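DNA polymerase sliding clamp 2 (Thermococcus kodakarensis, PDB 3LX2) forms a homotrimeric ring around DNA and probably tethers the DNA polymerase catalytic subunit and other proteins to it during high-speed replication. Local coordinates at residues 21-26 / 202-207; 165-170 / 174-179. All coordinates share one frame; numbering follows the deposited sequence.

Interaction 1 of 2, residues 21-26 / 202-207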
loop_
_atom_site.group_PDB
_atom_site.type_symbol
_atom_site.label_atom_id
_atom_site.label_comp_id
_atom_site.label_asym_id
_atom_site.label_seq_id
_atom_site.Cartn_x
_atom_site.Cartn_y
_atom_site.Cartn_z
ATOM N N GLU A 21 -5.441 19.525 9.398
ATOM C CA GLU A 21 -6.763 18.898 9.287
ATOM C C GLU A 21 -6.940 17.878 10.403
ATOM O O GLU A 21 -8.067 17.494 10.741
ATOM C CB GLU A 21 -6.912 18.239 7.925
ATOM C CG GLU A 21 -8.332 17.754 7.542
ATOM C CD GLU A 21 -8.634 16.410 8.108
ATOM O OE1 GLU A 21 -7.696 15.601 8.184
ATOM O OE2 GLU A 21 -9.788 16.140 8.504
ATOM N N LYS A 22 -5.833 17.423 10.974
ATOM C CA LYS A 22 -5.921 16.397 11.998
ATOM C C LYS A 22 -6.595 16.959 13.230
ATOM O O LYS A 22 -7.231 16.220 13.909
ATOM C CB LYS A 22 -4.537 15.829 12.373
ATOM C CG LYS A 22 -3.931 14.898 11.307
ATOM C CD LYS A 22 -4.914 13.764 10.978
ATOM C CE LYS A 22 -4.480 12.974 9.769
ATOM N NZ LYS A 22 -3.272 12.198 10.104
ATOM N N PHE A 23 -6.480 18.276 13.464
ATOM C CA PHE A 23 -6.958 18.907 14.699
ATOM C C PHE A 23 -8.132 19.831 14.570
ATOM O O PHE A 23 -8.847 20.028 15.559
ATOM C CB PHE A 23 -5.835 19.714 15.373
ATOM C CG PHE A 23 -4.619 18.902 15.643
ATOM C CD1 PHE A 23 -4.595 18.014 16.726
ATOM C CD2 PHE A 23 -3.513 18.975 14.790
ATOM C CE1 PHE A 23 -3.456 17.228 16.986
ATOM C CE2 PHE A 23 -2.379 18.193 15.046
ATOM C CZ PHE A 23 -2.357 17.316 16.159
ATOM N N PHE A 24 -8.295 20.423 13.386
ATOM C CA PHE A 24 -9.297 21.443 13.125
ATOM C C PHE A 24 -10.102 21.142 11.896
ATOM O O PHE A 24 -9.586 20.648 10.918
ATOM C CB PHE A 24 -8.643 22.803 12.950
ATOM C CG PHE A 24 -7.499 23.035 13.876
ATOM C CD1 PHE A 24 -7.726 23.296 15.232
ATOM C CD2 PHE A 24 -6.211 22.955 13.417
ATOM C CE1 PHE A 24 -6.651 23.503 16.099
ATOM C CE2 PHE A 24 -5.154 23.153 14.260
ATOM C CZ PHE A 24 -5.366 23.418 15.611
ATOM N N ASP A 25 -11.377 21.488 11.944
ATOM C CA ASP A 25 -12.275 21.225 10.838
ATOM C C ASP A 25 -12.113 22.343 9.799
ATOM O O ASP A 25 -12.301 22.116 8.605
ATOM C CB ASP A 25 -13.726 21.142 11.344
ATOM C CG ASP A 25 -13.896 20.128 12.496
ATOM O OD1 ASP A 25 -13.481 18.960 12.358
ATOM O OD2 ASP A 25 -14.461 20.497 13.563
ATOM N N GLU A 26 -11.758 23.530 10.291
ATOM C CA GLU A 26 -11.733 24.738 9.519
ATOM C C GLU A 26 -10.528 25.532 9.929
ATOM O O GLU A 26 -10.107 25.477 11.094
ATOM C CB GLU A 26 -12.971 25.607 9.798
ATOM C CG GLU A 26 -14.287 24.814 10.018
ATOM C CD GLU A 26 -15.531 25.704 9.945
ATOM O OE1 GLU A 26 -15.543 26.779 10.640
ATOM O OE2 GLU A 26 -16.482 25.326 9.181
ATOM N N VAL A 202 0.058 10.852 23.415
ATOM C CA VAL A 202 0.657 10.239 22.246
ATOM C C VAL A 202 -0.033 10.554 20.911
ATOM O O VAL A 202 0.638 10.832 19.870
ATOM C CB VAL A 202 0.761 8.726 22.477
ATOM C CG1 VAL A 202 1.014 7.961 21.191
ATOM C CG2 VAL A 202 1.875 8.477 23.471
ATOM N N ALA A 203 -1.357 10.508 20.931
ATOM C CA ALA A 203 -2.143 10.584 19.711
ATOM C C ALA A 203 -1.861 11.927 19.128
ATOM O O ALA A 203 -1.517 12.065 17.953
ATOM C CB ALA A 203 -3.620 10.473 20.037
ATOM N N TYR A 204 -2.003 12.935 19.960
ATOM C CA TYR A 204 -1.692 14.302 19.555
ATOM C C TYR A 204 -0.292 14.493 18.860
ATOM O O TYR A 204 -0.219 15.038 17.750
ATOM C CB TYR A 204 -1.967 15.263 20.731
ATOM C CG TYR A 204 -3.460 15.307 21.157
ATOM C CD1 TYR A 204 -4.367 16.150 20.506
ATOM C CD2 TYR A 204 -3.957 14.503 22.195
ATOM C CE1 TYR A 204 -5.734 16.194 20.874
ATOM C CE2 TYR A 204 -5.339 14.528 22.569
ATOM C CZ TYR A 204 -6.212 15.381 21.906
ATOM O OH TYR A 204 -7.564 15.452 22.245
ATOM N N LEU A 205 0.784 13.973 19.455
ATOM C CA LEU A 205 2.146 14.178 18.944
ATOM C C LEU A 205 2.406 13.486 17.605
ATOM O O LEU A 205 3.107 14.012 16.696
ATOM C CB LEU A 205 3.186 13.734 19.982
ATOM C CG LEU A 205 3.109 14.262 21.442
ATOM C CD1 LEU A 205 4.403 14.090 22.122
ATOM C CD2 LEU A 205 2.710 15.717 21.574
ATOM N N GLU A 206 1.843 12.292 17.485
ATOM C CA GLU A 206 1.999 11.448 16.337
ATOM C C GLU A 206 1.338 12.111 15.124
ATOM O O GLU A 206 1.810 11.971 14.002
ATOM C CB GLU A 206 1.373 10.083 16.645
ATOM C CG GLU A 206 0.889 9.292 15.413
ATOM C CD GLU A 206 0.503 7.838 15.744
ATOM O OE1 GLU A 206 -0.544 7.635 16.448
ATOM O OE2 GLU A 206 1.274 6.931 15.287
ATOM N N ASP A 207 0.222 12.780 15.350
ATOM C CA ASP A 207 -0.450 13.520 14.284
ATOM C C ASP A 207 0.302 14.800 13.886
ATOM O O ASP A 207 0.284 15.201 12.719
ATOM C CB ASP A 207 -1.898 13.858 14.663
ATOM C CG ASP A 207 -2.869 12.698 14.427
ATOM O OD1 ASP A 207 -2.548 11.741 13.683
ATOM O OD2 ASP A 207 -3.994 12.761 14.966
#

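Interaction 2 of 2, residues 165-170 / 174-179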
loop_
_atom_site.group_PDB
_atom_site.type_symbol
_atom_site.label_atom_id
_atom_site.label_comp_id
_atom_site.label_asym_id
_atom_site.label_seq_id
_atom_site.Cartn_x
_atom_site.Cartn_y
_atom_site.Cartn_z
ATOM N N THR A 165 15.059 11.824 27.477
ATOM C CA THR A 165 14.448 10.515 27.606
ATOM C C THR A 165 12.939 10.604 27.371
ATOM O O THR A 165 12.295 11.455 27.987
ATOM C CB THR A 165 14.637 9.979 29.064
ATOM O OG1 THR A 165 16.023 10.049 29.484
ATOM C CG2 THR A 165 14.109 8.535 29.177
ATOM N N PHE A 166 12.385 9.732 26.518
ATOM C CA PHE A 166 10.942 9.597 26.303
ATOM C C PHE A 166 10.350 8.245 26.773
ATOM O O PHE A 166 10.649 7.198 26.197
ATOM C CB PHE A 166 10.659 9.692 24.826
ATOM C CG PHE A 166 11.311 10.834 24.174
ATOM C CD1 PHE A 166 10.734 12.101 24.239
ATOM C CD2 PHE A 166 12.515 10.660 23.489
ATOM C CE1 PHE A 166 11.347 13.183 23.626
ATOM C CE2 PHE A 166 13.116 11.728 22.874
ATOM C CZ PHE A 166 12.529 12.996 22.944
ATOM N N LYS A 167 9.500 8.267 27.797
ATOM C CA LYS A 167 9.026 7.016 28.386
ATOM C C LYS A 167 7.556 6.975 28.612
ATOM O O LYS A 167 6.890 7.983 28.807
ATOM C CB LYS A 167 9.747 6.655 29.687
ATOM C CG LYS A 167 9.250 7.328 30.972
ATOM C CD LYS A 167 10.319 7.141 32.118
ATOM C CE LYS A 167 9.690 6.953 33.552
ATOM N NZ LYS A 167 10.607 7.424 34.695
ATOM N N ALA A 168 7.072 5.753 28.557
ATOM C CA ALA A 168 5.684 5.472 28.774
ATOM C C ALA A 168 5.568 4.315 29.760
ATOM O O ALA A 168 6.483 3.486 29.909
ATOM C CB ALA A 168 4.999 5.164 27.459
ATOM N N GLU A 169 4.448 4.287 30.459
ATOM C CA GLU A 169 4.157 3.172 31.343
ATOM C C GLU A 169 2.673 2.817 31.299
ATOM O O GLU A 169 1.807 3.674 31.423
ATOM C CB GLU A 169 4.687 3.418 32.754
ATOM C CG GLU A 169 4.656 2.082 33.583
ATOM C CD GLU A 169 5.281 2.134 35.017
ATOM O OE1 GLU A 169 5.865 3.174 35.441
ATOM O OE2 GLU A 169 5.190 1.088 35.712
ATOM N N GLY A 170 2.413 1.530 31.085
ATOM C CA GLY A 170 1.068 0.942 31.096
ATOM C C GLY A 170 0.848 -0.025 32.243
ATOM O O GLY A 170 1.692 -0.133 33.143
ATOM N N GLU A 174 6.533 -1.124 29.905
ATOM C CA GLU A 174 7.091 0.211 29.898
ATOM C C GLU A 174 8.107 0.404 28.756
ATOM O O GLU A 174 8.651 -0.571 28.247
ATOM C CB GLU A 174 7.607 0.582 31.309
ATOM C CG GLU A 174 9.048 0.282 31.695
ATOM C CD GLU A 174 9.216 0.259 33.225
ATOM O OE1 GLU A 174 8.436 -0.460 33.885
ATOM O OE2 GLU A 174 10.086 0.957 33.789
ATOM N N VAL A 175 8.337 1.643 28.317
ATOM C CA VAL A 175 9.297 1.855 27.245
ATOM C C VAL A 175 10.079 3.153 27.358
ATOM O O VAL A 175 9.534 4.244 27.328
ATOM C CB VAL A 175 8.690 1.624 25.833
ATOM C CG1 VAL A 175 7.608 2.654 25.492
ATOM C CG2 VAL A 175 9.773 1.560 24.785
ATOM N N ARG A 176 11.376 3.004 27.518
ATOM C CA ARG A 176 12.286 4.122 27.565
ATOM C C ARG A 176 13.054 4.206 26.191
ATOM O O ARG A 176 13.652 3.236 25.706
ATOM C CB ARG A 176 13.211 3.900 28.762
ATOM C CG ARG A 176 14.008 5.058 29.245
ATOM C CD ARG A 176 14.725 4.726 30.579
ATOM N NE ARG A 176 13.924 5.170 31.740
ATOM C CZ ARG A 176 14.342 6.017 32.695
ATOM N NH1 ARG A 176 15.586 6.495 32.644
ATOM N NH2 ARG A 176 13.535 6.369 33.712
ATOM N N THR A 177 12.946 5.350 25.544
ATOM C CA THR A 177 13.883 5.728 24.494
ATOM C C THR A 177 14.728 6.848 25.073
ATOM O O THR A 177 14.171 7.847 25.576
ATOM C CB THR A 177 13.182 6.294 23.284
ATOM O OG1 THR A 177 12.501 5.257 22.575
ATOM C CG2 THR A 177 14.197 6.916 22.384
ATOM N N VAL A 178 16.060 6.709 25.005
ATOM C CA VAL A 178 16.942 7.739 25.583
ATOM C C VAL A 178 18.060 8.279 24.676
ATOM O O VAL A 178 18.883 7.517 24.158
ATOM C CB VAL A 178 17.451 7.318 26.977
ATOM C CG1 VAL A 178 17.983 5.894 26.956
ATOM C CG2 VAL A 178 18.499 8.285 27.497
ATOM N N LEU A 179 18.076 9.606 24.513
ATOM C CA LEU A 179 19.019 10.329 23.644
ATOM C C LEU A 179 20.019 11.172 24.394
ATOM O O LEU A 179 19.661 11.960 25.274
ATOM C CB LEU A 179 18.277 11.303 22.749
ATOM C CG LEU A 179 17.247 10.801 21.768
ATOM C CD1 LEU A 179 17.005 11.913 20.771
ATOM C CD2 LEU A 179 17.755 9.514 21.080
#

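Interaction 1 of 2, residues 21-26 / 202-207
Phe-23 points the rim of its ring at the start of helix 202-209, and two atoms of that rim, CZ and CE1, carry most of its contact. CZ approaches Tyr-204 O at 3.5 Å, with the oxygen at the ring edge and in its plane, so a ring C-H rather than the pi face meets the carbonyl. The neighbouring CE1 lies 3.8 Å from Tyr-204 CD1, close to the plane of the tyrosine ring as well: the two aromatics meet rim against rim and do not stack. Asp-207 CB reaches the same CZ obliquely, at 3.8 Å, and its carboxylate plane stands 76° from the phenyl plane.

Lys-22 runs across Asp-207 at about a right angle, with its CB also lying over one face of the Phe-23 ring, displaced toward the rim. Chi1 (-74°) sets Lys-22 CG beside the backbone N, 4.0 Å from Asp-207 CG; bends at chi2 and chi4 (69°) then turn CD and NZ along the acid. The resulting salt bridge is long, 3.7 Å from Lys-22 NZ to Asp-207 OD1. The stronger partner of the same oxygen is Arg-210, whose NH1 forms a salt bridge with it, so Lys-22 is the looser of two cations there.

The contact joins the loop between helix 10-21 and strand 26-31, in the N-terminal PCNA domain, to a helix of the C-terminal domain. Val-47 of strand 47-54 touches both Phe-23 and Tyr-204, placing the aromatic pair against the sheet.

The two segments are thus held together without a hydrogen bond between them. Dispersion and a weakly polar ring-edge-to-carbonyl approach act on the buried phenylalanine, while at the more exposed side two cations would be expected to stabilise the ionised form of Asp-207.

Interaction 2 of 2, residues 165-170 / 174-179
Strands 165-169 and 174-179 form an antiparallel beta hairpin, their axes approaching to 4.6 Å and their directions 175° apart, with two hydrogen-bonded pairs, Phe-166 with Thr-177 and Ala-168 with Val-175, supplying four backbone bonds. The straightest runs from Thr-177 N to Phe-166 O, with 178° at the hydrogen. At the intervening non-hydrogen-bonded pair, Lys-167 CA brings its hydrogen to Val-175 O, 3.0 Å away.

Alternation divides the side chains. Phe-166, Ala-168, Val-175 and Thr-177 share one face, where Ala-168 CB meets Val-175 CG1 at 4.1 Å. Helix 138-151 covers this face, and Phe-157 packs edge-to-face with Phe-166. Beyond strand 174-179 the ladder continues antiparallel into a second subunit, whose Thr-109 hydroxyl is hydrogen-bonded to that of Thr-177.

The opposite face carries mostly polar chains, with Val-178 beside Thr-165, in cross-strand pairs that lie side by side. Glu-169 OE2 and Glu-174 OE1 are 4.0 Å apart, which may raise the proton affinity of one acid, although Lys-112 of the second subunit, in a long, weak ion pair with Glu-174, would offset this in part. Arg-176, bent at chi3 (-94°), lies beside Lys-167; Lys-167 NZ sits at the guanidinium edge, 3.3 Å from Arg-176 NH2, a donor-donor contact. Thr-165 CG2 lies over one face of that guanidinium and also meets Arg-176 CG at 3.5 Å.

Interaction 1 pairs residues 21-26 with 202-207, and interaction 2, at 165-179, falls between them in sequence. Their centres are 22 Å apart and their nearest atoms about 6 Å, without touching. Interaction 2 lies wholly in the C-terminal domain, interaction 1 only through residues 202-207. Helix 138-151 packs against both the hairpin and helix 202-209. Strands 164-169 and 174-179 share a four-stranded sheet with strand 196-201, which leads into helix 202-209. Interaction 1 lies nearer the middle of the chain, joining its two domains; interaction 2 extends the sheet into the next copy. Together they sample one contact between the domains of a subunit and one part of the boundary between subunits.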